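Long-range contacts in ABC transporter ATP-binding protein (PDB 4HZI), which probably binds and hydrolyses ATP as the ATPase subunit of an orphan ABC transporter involved in manganese utilization and tolerance: residues E61-G72 and F240-G250; D193-C201 and F225-E236. All coordinates share one frame; numbering follows the deposited sequence.

How the contacts relate
Contacts 1 and 2 are neighbouring parts of one mixed sheet, their centres about 9 Å apart, and strand 227-231 of contact 2 lies directly beside strand 62-67 of contact 1. The seam is closed by backbone bonding, with Leu-65 N 2.7 Å from Tyr-229 O, and by His-62 ND1, 2.8 Å from Ser-227 OG. In sequence, both segments of contact 2 fall between those of contact 1. Both lead toward the probable nucleotide site. The loop of contact 1 fits a Walker A P-loop and holds a sulfate, while 193-201 and 225-236 carry the probable Walker B strand and switch histidine, respectively; the side chain of His-232 touches Asn-69 of that loop.

Contact 1: E61-G72 and F240-G250; sequences EHCVLLGRNGAG and FYSKAVLLKEG. With SO4 (sulfate ion), chain C.
Strands 62-67 and 243-248 run parallel, their axes 4.4 Å apart at closest and inclined by 19°, and backbone hydrogen bonds join them from His-62 O, which accepts from Ser-242 N and weakly from Lys-243 N, through to Leu-247 N and Leu-66 O. At the start of the pair the ring of His-62 joins two edge-to-face contacts: Phe-240 turns its edge to the imidazole face, with CD1 3.6 Å from His-62 CG, while His-62 presents its own edge to the face of Tyr-241. With CG lodged between the backbone N and the carbonyl carbon (chi1 61°), the Phe-240 ring is carried to the imidazole. Val-64 CG2 sits 3.4 Å from Tyr-241 CB. On the sheet face carrying Cys-63 and Leu-65, Leu-65 CD1 packs 3.6 Å from Val-245 CG1; on the other, Leu-66 and Leu-246 lie side by side. Glu-61 OE1 is hydrogen-bonded to Lys-58 N, while a water donates to OE2 and accepts from Lys-243 NZ. Beyond the strands, Gly-250 N bonds to Ala-71 O (2.8 Å), tying the loop to 240-250. The amides of Gly-70 and Gly-72 donate to the sulfate, Gly-70 N to O4 at 2.8 Å, consistent with a Walker A loop holding a phosphate mimic; Ser-74 N and Lys-73 NZ also bind it. Strands 227-231 and 251-255 flank the pair, and helix 264-271 packs on Leu-66, Arg-68 and Lys-248.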
# COMPACT_ATOMS: atom_id res chain seq x y z
N GLU A 61 -7.48 14.93 -21.34
CA GLU A 61 -7.06 13.56 -21.20
C GLU A 61 -6.73 13.17 -19.74
O GLU A 61 -6.34 14.01 -18.87
CB GLU A 61 -5.83 13.24 -22.08
CG GLU A 61 -6.11 13.37 -23.56
CD GLU A 61 -4.96 12.83 -24.39
OE1 GLU A 61 -3.78 12.97 -23.94
OE2 GLU A 61 -5.26 12.29 -25.49
N HIS A 62 -6.90 11.89 -19.48
CA HIS A 62 -6.60 11.31 -18.19
C HIS A 62 -5.55 10.21 -18.48
O HIS A 62 -5.82 9.21 -19.14
CB HIS A 62 -7.90 10.79 -17.56
CG HIS A 62 -8.85 11.90 -17.25
ND1 HIS A 62 -8.59 12.84 -16.26
CD2 HIS A 62 -9.97 12.32 -17.89
CE1 HIS A 62 -9.56 13.74 -16.26
NE2 HIS A 62 -10.41 13.45 -17.24
N CYS A 63 -4.34 10.44 -17.96
CA CYS A 63 -3.18 9.60 -18.23
C CYS A 63 -2.68 8.98 -16.93
O CYS A 63 -2.58 9.65 -15.93
CB CYS A 63 -2.07 10.46 -18.85
SG CYS A 63 -0.64 9.45 -19.35
N VAL A 64 -2.41 7.69 -16.94
CA VAL A 64 -1.84 7.02 -15.79
C VAL A 64 -0.33 6.83 -16.00
O VAL A 64 0.12 6.43 -17.08
CB VAL A 64 -2.36 5.58 -15.59
CG1 VAL A 64 -1.90 5.00 -14.23
CG2 VAL A 64 -3.82 5.47 -15.73
N LEU A 65 0.44 7.04 -14.93
CA LEU A 65 1.87 6.64 -14.90
C LEU A 65 1.97 5.43 -14.00
O LEU A 65 1.77 5.52 -12.78
CB LEU A 65 2.71 7.79 -14.39
CG LEU A 65 4.22 7.63 -14.20
CD1 LEU A 65 4.88 7.55 -15.53
CD2 LEU A 65 4.79 8.82 -13.40
N LEU A 66 2.18 4.27 -14.61
CA LEU A 66 2.27 3.00 -13.87
C LEU A 66 3.74 2.59 -13.82
O LEU A 66 4.42 2.49 -14.86
CB LEU A 66 1.47 1.90 -14.53
CG LEU A 66 1.49 0.51 -13.88
CD1 LEU A 66 0.78 0.47 -12.52
CD2 LEU A 66 0.88 -0.58 -14.75
N GLY A 67 4.26 2.44 -12.61
CA GLY A 67 5.67 2.08 -12.51
C GLY A 67 5.94 1.17 -11.36
O GLY A 67 5.20 1.16 -10.42
N ARG A 68 7.00 0.39 -11.44
CA ARG A 68 7.50 -0.40 -10.32
C ARG A 68 7.96 0.48 -9.17
O ARG A 68 8.26 1.66 -9.36
CB ARG A 68 8.69 -1.24 -10.78
CG ARG A 68 8.43 -2.06 -12.05
CD ARG A 68 7.95 -3.44 -11.74
NE ARG A 68 8.97 -4.11 -10.98
CZ ARG A 68 9.95 -4.87 -11.48
NH1 ARG A 68 10.07 -5.10 -12.80
NH2 ARG A 68 10.81 -5.43 -10.62
N ASN A 69 8.04 -0.05 -7.95
CA ASN A 69 8.67 0.81 -6.93
C ASN A 69 10.15 0.96 -7.27
O ASN A 69 10.78 0.12 -7.92
CB ASN A 69 8.47 0.41 -5.48
CG ASN A 69 7.04 0.61 -5.01
OD1 ASN A 69 6.36 1.69 -5.23
ND2 ASN A 69 6.55 -0.44 -4.38
N GLY A 70 10.59 2.18 -7.05
CA GLY A 70 11.93 2.61 -7.43
C GLY A 70 12.10 3.01 -8.88
O GLY A 70 13.23 3.32 -9.29
N ALA A 71 11.02 3.11 -9.66
CA ALA A 71 11.14 3.43 -11.08
C ALA A 71 11.44 4.87 -11.37
O ALA A 71 11.74 5.21 -12.50
CB ALA A 71 9.85 3.02 -11.86
N GLY A 72 11.32 5.76 -10.38
CA GLY A 72 11.49 7.16 -10.60
C GLY A 72 10.24 7.99 -10.62
O GLY A 72 10.28 9.14 -11.06
N PHE A 240 -11.93 5.83 -16.31
CA PHE A 240 -11.85 6.94 -17.26
C PHE A 240 -10.40 7.27 -17.74
O PHE A 240 -10.21 8.14 -18.55
CB PHE A 240 -12.56 8.18 -16.76
CG PHE A 240 -12.05 8.75 -15.50
CD1 PHE A 240 -10.95 9.62 -15.49
CD2 PHE A 240 -12.66 8.47 -14.31
CE1 PHE A 240 -10.48 10.16 -14.32
CE2 PHE A 240 -12.19 9.00 -13.12
CZ PHE A 240 -11.08 9.84 -13.11
N TYR A 241 -9.41 6.59 -17.20
CA TYR A 241 -8.02 6.72 -17.67
C TYR A 241 -7.87 6.06 -19.02
O TYR A 241 -8.10 4.86 -19.19
CB TYR A 241 -7.01 6.19 -16.61
CG TYR A 241 -6.88 7.27 -15.58
CD1 TYR A 241 -6.03 8.35 -15.77
CD2 TYR A 241 -7.71 7.28 -14.45
CE1 TYR A 241 -6.01 9.42 -14.87
CE2 TYR A 241 -7.70 8.34 -13.56
CZ TYR A 241 -6.87 9.40 -13.74
OH TYR A 241 -6.91 10.45 -12.81
N SER A 242 -7.54 6.85 -20.02
CA SER A 242 -7.50 6.34 -21.40
C SER A 242 -6.10 6.19 -22.01
O SER A 242 -5.95 5.59 -23.08
CB SER A 242 -8.30 7.31 -22.28
OG SER A 242 -7.61 8.54 -22.45
N LYS A 243 -5.08 6.74 -21.35
CA LYS A 243 -3.68 6.73 -21.85
C LYS A 243 -2.82 6.30 -20.69
O LYS A 243 -3.19 6.52 -19.52
CB LYS A 243 -3.21 8.13 -22.21
CG LYS A 243 -4.01 8.87 -23.26
CD LYS A 243 -3.68 8.34 -24.64
CE LYS A 243 -2.32 8.82 -25.10
NZ LYS A 243 -2.36 9.17 -26.54
N ALA A 244 -1.65 5.74 -20.98
CA ALA A 244 -0.73 5.36 -19.90
C ALA A 244 0.71 5.54 -20.36
O ALA A 244 1.04 5.55 -21.57
CB ALA A 244 -0.96 3.96 -19.46
N VAL A 245 1.55 5.68 -19.36
CA VAL A 245 2.98 5.66 -19.52
C VAL A 245 3.48 4.59 -18.55
O VAL A 245 3.14 4.63 -17.35
CB VAL A 245 3.58 7.02 -19.07
CG1 VAL A 245 5.11 7.01 -19.11
CG2 VAL A 245 3.07 8.16 -19.91
N LEU A 246 4.29 3.64 -19.02
CA LEU A 246 4.81 2.56 -18.20
C LEU A 246 6.29 2.92 -17.94
O LEU A 246 7.01 3.25 -18.89
CB LEU A 246 4.76 1.22 -18.92
CG LEU A 246 3.42 0.73 -19.43
CD1 LEU A 246 3.59 -0.64 -20.07
CD2 LEU A 246 2.33 0.66 -18.35
N LEU A 247 6.66 2.99 -16.66
CA LEU A 247 7.96 3.48 -16.24
C LEU A 247 8.70 2.41 -15.46
O LEU A 247 8.16 1.81 -14.54
CB LEU A 247 7.80 4.71 -15.33
CG LEU A 247 9.04 5.60 -15.21
CD1 LEU A 247 9.37 6.49 -16.40
CD2 LEU A 247 8.97 6.46 -13.94
N LYS A 248 9.96 2.19 -15.83
CA LYS A 248 10.78 1.15 -15.25
C LYS A 248 12.24 1.63 -15.27
O LYS A 248 12.78 1.96 -16.32
CB LYS A 248 10.66 -0.10 -16.10
CG LYS A 248 11.36 -1.32 -15.56
CD LYS A 248 11.40 -2.36 -16.69
CE LYS A 248 11.83 -3.72 -16.20
NZ LYS A 248 11.88 -4.66 -17.36
N GLU A 249 12.80 1.77 -14.08
CA GLU A 249 14.23 2.22 -13.94
C GLU A 249 14.50 3.54 -14.67
O GLU A 249 15.47 3.71 -15.38
CB GLU A 249 15.14 1.09 -14.41
CG GLU A 249 15.12 -0.11 -13.48
CD GLU A 249 16.23 -0.07 -12.43
OE1 GLU A 249 16.16 0.76 -11.48
OE2 GLU A 249 17.18 -0.87 -12.56
N GLY A 250 13.59 4.49 -14.50
CA GLY A 250 13.67 5.77 -15.16
C GLY A 250 13.41 5.89 -16.63
O GLY A 250 13.62 6.96 -17.21
S SO4 C . 9.38 5.57 -7.31
O1 SO4 C . 10.82 5.82 -7.57
O2 SO4 C . 8.81 5.08 -8.59
O3 SO4 C . 8.67 6.81 -7.01
O4 SO4 C . 9.35 4.57 -6.29
O HOH W 1 -3.74 11.58 -27.51
O HOH W 2 -6.76 9.23 -24.74
O HOH W 3 -8.88 10.60 -21.46

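Contact 2: D193-C201 and F225-E236; sequences DFLIMDEPC and FTSLYITHRPEE
Asp-193 O receives two waters that reach Thr-226, one accepting from its backbone N, just ahead of the parallel pairing of strands 194-198 and 227-231, which with helix 206-222 form a beta-alpha-beta unit. Phe-194 CB rests against Thr-226 CB, and Leu-195 N then opens the ladder of backbone bonds by donating to Thr-226 O. Met-197 makes an oblique Met-aromatic contact with Tyr-229, its SD 5.5 Å from the ring centroid, while CE reaches Ser-227 CB. Asp-198 OD1 lies 3.8 Å from Ile-230 CG2. Glu-199 bends at chi2 (-81°), bringing OE2 to the ring edge of His-232, whose ND1 donates to it at 3.1 Å with an N-H...O angle of 167°, meeting its syn side 24° out of the carboxylate plane. Pro-200 CD lies over one face of the Tyr-229 ring, toward the rim, with Pro-200 CG 3.5 Å from Tyr-229 CE2, and Cys-201 CB packs on the Glu-236 carboxylate. Asp-198 and Glu-199 fit the end of a Walker B motif, and His-232 the switch histidine of ABC ATPases. The bond from His-232 helps orient the carboxylate of Glu-199, probably the family's catalytic glutamate, whose OE1 lies 4.0 Å from Glu-236 OE1.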
# COMPACT_ATOMS: atom_id res chain seq x y z
N ASP A 193 -4.89 24.02 -14.39
CA ASP A 193 -4.95 23.54 -15.77
C ASP A 193 -5.00 22.02 -15.79
O ASP A 193 -5.69 21.41 -16.62
CB ASP A 193 -3.69 24.01 -16.51
CG ASP A 193 -3.65 25.54 -16.73
OD1 ASP A 193 -4.73 26.16 -16.74
OD2 ASP A 193 -2.54 26.10 -16.93
N PHE A 194 -4.27 21.41 -14.86
CA PHE A 194 -4.24 19.97 -14.68
C PHE A 194 -3.93 19.53 -13.24
O PHE A 194 -3.41 20.30 -12.42
CB PHE A 194 -3.42 19.24 -15.76
CG PHE A 194 -1.97 19.01 -15.44
CD1 PHE A 194 -1.04 20.01 -15.65
CD2 PHE A 194 -1.53 17.79 -15.02
CE1 PHE A 194 0.31 19.79 -15.41
CE2 PHE A 194 -0.18 17.55 -14.76
CZ PHE A 194 0.72 18.54 -14.93
N LEU A 195 -4.27 18.29 -12.95
CA LEU A 195 -4.16 17.72 -11.63
C LEU A 195 -3.22 16.53 -11.62
O LEU A 195 -3.30 15.62 -12.46
CB LEU A 195 -5.53 17.26 -11.16
CG LEU A 195 -5.61 16.48 -9.86
CD1 LEU A 195 -5.01 17.20 -8.65
CD2 LEU A 195 -7.08 16.23 -9.60
N ILE A 196 -2.33 16.51 -10.66
CA ILE A 196 -1.53 15.31 -10.43
C ILE A 196 -2.00 14.58 -9.18
O ILE A 196 -2.04 15.16 -8.10
CB ILE A 196 -0.04 15.66 -10.22
CG1 ILE A 196 0.54 16.41 -11.40
CG2 ILE A 196 0.73 14.37 -9.97
CD1 ILE A 196 1.99 16.90 -11.16
N MET A 197 -2.40 13.32 -9.33
CA MET A 197 -2.78 12.51 -8.19
C MET A 197 -1.69 11.44 -7.96
O MET A 197 -1.57 10.47 -8.69
CB MET A 197 -4.12 11.85 -8.39
CG MET A 197 -5.24 12.88 -8.36
SD MET A 197 -6.80 12.08 -8.61
CE MET A 197 -6.89 12.35 -10.37
N ASP A 198 -0.89 11.69 -6.94
CA ASP A 198 0.30 10.91 -6.67
C ASP A 198 -0.00 9.83 -5.63
O ASP A 198 -0.02 10.12 -4.43
CB ASP A 198 1.38 11.89 -6.16
CG ASP A 198 2.75 11.25 -5.99
OD1 ASP A 198 2.95 10.08 -6.41
OD2 ASP A 198 3.65 11.94 -5.43
N GLU A 199 -0.33 8.62 -6.09
CA GLU A 199 -0.60 7.48 -5.20
C GLU A 199 -1.78 7.81 -4.25
O GLU A 199 -1.66 7.62 -3.04
CB GLU A 199 0.66 7.19 -4.36
CG GLU A 199 1.82 6.69 -5.21
CD GLU A 199 1.71 5.21 -5.52
OE1 GLU A 199 0.65 4.60 -5.20
OE2 GLU A 199 2.67 4.64 -6.08
N PRO A 200 -2.87 8.38 -4.79
CA PRO A 200 -3.97 8.84 -3.96
C PRO A 200 -4.66 7.72 -3.18
O PRO A 200 -5.32 8.03 -2.19
CB PRO A 200 -4.95 9.41 -4.98
CG PRO A 200 -4.72 8.58 -6.18
CD PRO A 200 -3.22 8.45 -6.22
N CYS A 201 -4.48 6.45 -3.56
CA CYS A 201 -5.10 5.36 -2.78
C CYS A 201 -4.22 4.82 -1.65
O CYS A 201 -4.55 3.81 -1.02
CB CYS A 201 -5.55 4.22 -3.66
SG CYS A 201 -6.91 4.74 -4.75
N PHE A 225 -11.93 17.57 -17.10
CA PHE A 225 -10.66 18.01 -16.48
C PHE A 225 -9.48 17.18 -17.02
O PHE A 225 -9.68 16.31 -17.88
CB PHE A 225 -10.71 18.00 -14.94
CG PHE A 225 -10.75 16.62 -14.29
CD1 PHE A 225 -11.85 15.79 -14.38
CD2 PHE A 225 -9.67 16.16 -13.51
CE1 PHE A 225 -11.89 14.57 -13.72
CE2 PHE A 225 -9.70 14.93 -12.88
CZ PHE A 225 -10.79 14.11 -13.00
N THR A 226 -8.27 17.55 -16.63
CA THR A 226 -7.05 16.90 -17.18
C THR A 226 -6.26 16.37 -15.98
O THR A 226 -6.12 17.08 -14.99
CB THR A 226 -6.15 17.88 -17.98
OG1 THR A 226 -6.92 18.52 -19.00
CG2 THR A 226 -5.03 17.14 -18.68
N SER A 227 -5.76 15.14 -16.08
CA SER A 227 -5.07 14.54 -14.96
C SER A 227 -3.99 13.55 -15.30
O SER A 227 -4.01 12.91 -16.34
CB SER A 227 -6.06 13.92 -13.97
OG SER A 227 -6.57 12.70 -14.40
N LEU A 228 -3.10 13.38 -14.32
CA LEU A 228 -2.04 12.40 -14.33
C LEU A 228 -2.12 11.66 -13.03
O LEU A 228 -2.01 12.24 -11.99
CB LEU A 228 -0.67 13.08 -14.44
CG LEU A 228 0.56 12.19 -14.39
CD1 LEU A 228 0.61 11.20 -15.54
CD2 LEU A 228 1.84 13.04 -14.44
N TYR A 229 -2.35 10.38 -13.10
CA TYR A 229 -2.57 9.50 -11.96
C TYR A 229 -1.36 8.60 -11.83
O TYR A 229 -1.02 7.84 -12.76
CB TYR A 229 -3.81 8.67 -12.22
CG TYR A 229 -4.39 7.88 -11.07
CD1 TYR A 229 -3.88 6.61 -10.73
CD2 TYR A 229 -5.47 8.35 -10.33
CE1 TYR A 229 -4.44 5.88 -9.69
CE2 TYR A 229 -6.03 7.61 -9.30
CZ TYR A 229 -5.49 6.40 -8.96
OH TYR A 229 -6.05 5.68 -7.94
N ILE A 230 -0.72 8.64 -10.68
CA ILE A 230 0.51 7.88 -10.46
C ILE A 230 0.29 6.75 -9.48
O ILE A 230 -0.18 6.95 -8.36
CB ILE A 230 1.59 8.83 -9.91
CG1 ILE A 230 1.83 9.96 -10.95
CG2 ILE A 230 2.92 8.10 -9.66
CD1 ILE A 230 1.69 11.27 -10.35
N THR A 231 0.66 5.54 -9.90
CA THR A 231 0.44 4.34 -9.11
C THR A 231 1.45 3.25 -9.44
O THR A 231 2.09 3.24 -10.51
CB THR A 231 -1.01 3.80 -9.29
OG1 THR A 231 -1.23 2.72 -8.39
CG2 THR A 231 -1.25 3.35 -10.68
N HIS A 232 1.57 2.32 -8.49
CA HIS A 232 2.23 1.04 -8.73
C HIS A 232 1.27 -0.12 -8.70
O HIS A 232 1.68 -1.25 -8.84
CB HIS A 232 3.41 0.80 -7.79
CG HIS A 232 3.03 0.57 -6.37
ND1 HIS A 232 2.87 1.62 -5.50
CD2 HIS A 232 2.87 -0.56 -5.63
CE1 HIS A 232 2.57 1.16 -4.29
NE2 HIS A 232 2.55 -0.16 -4.35
N ARG A 233 -0.04 0.16 -8.60
CA ARG A 233 -1.03 -0.91 -8.49
C ARG A 233 -2.13 -0.78 -9.53
O ARG A 233 -3.01 0.06 -9.36
CB ARG A 233 -1.69 -0.89 -7.12
CG ARG A 233 -0.78 -1.31 -5.99
CD ARG A 233 -1.62 -1.50 -4.73
NE ARG A 233 -0.74 -1.49 -3.58
CZ ARG A 233 -0.27 -2.57 -2.95
NH1 ARG A 233 -0.64 -3.81 -3.30
NH2 ARG A 233 0.56 -2.38 -1.94
N PRO A 234 -2.13 -1.65 -10.55
CA PRO A 234 -3.11 -1.52 -11.62
C PRO A 234 -4.55 -1.51 -11.15
O PRO A 234 -5.38 -0.80 -11.75
CB PRO A 234 -2.82 -2.75 -12.48
CG PRO A 234 -1.37 -2.91 -12.35
CD PRO A 234 -1.10 -2.64 -10.91
N GLU A 235 -4.84 -2.17 -10.04
CA GLU A 235 -6.23 -2.23 -9.54
C GLU A 235 -6.78 -0.92 -9.02
O GLU A 235 -7.98 -0.80 -8.84
CB GLU A 235 -6.43 -3.34 -8.48
CG GLU A 235 -5.65 -3.15 -7.20
CD GLU A 235 -4.19 -3.66 -7.27
OE1 GLU A 235 -3.56 -3.83 -8.38
OE2 GLU A 235 -3.69 -3.95 -6.19
N GLU A 236 -5.92 0.07 -8.80
CA GLU A 236 -6.28 1.39 -8.32
C GLU A 236 -6.70 2.36 -9.41
O GLU A 236 -6.92 3.54 -9.10
CB GLU A 236 -5.08 2.01 -7.61
CG GLU A 236 -4.78 1.39 -6.26
CD GLU A 236 -3.52 1.93 -5.60
OE1 GLU A 236 -2.84 2.86 -6.13
OE2 GLU A 236 -3.26 1.43 -4.50
O HOH W 4 -7.93 20.22 -15.33
O HOH W 5 -7.39 21.55 -18.54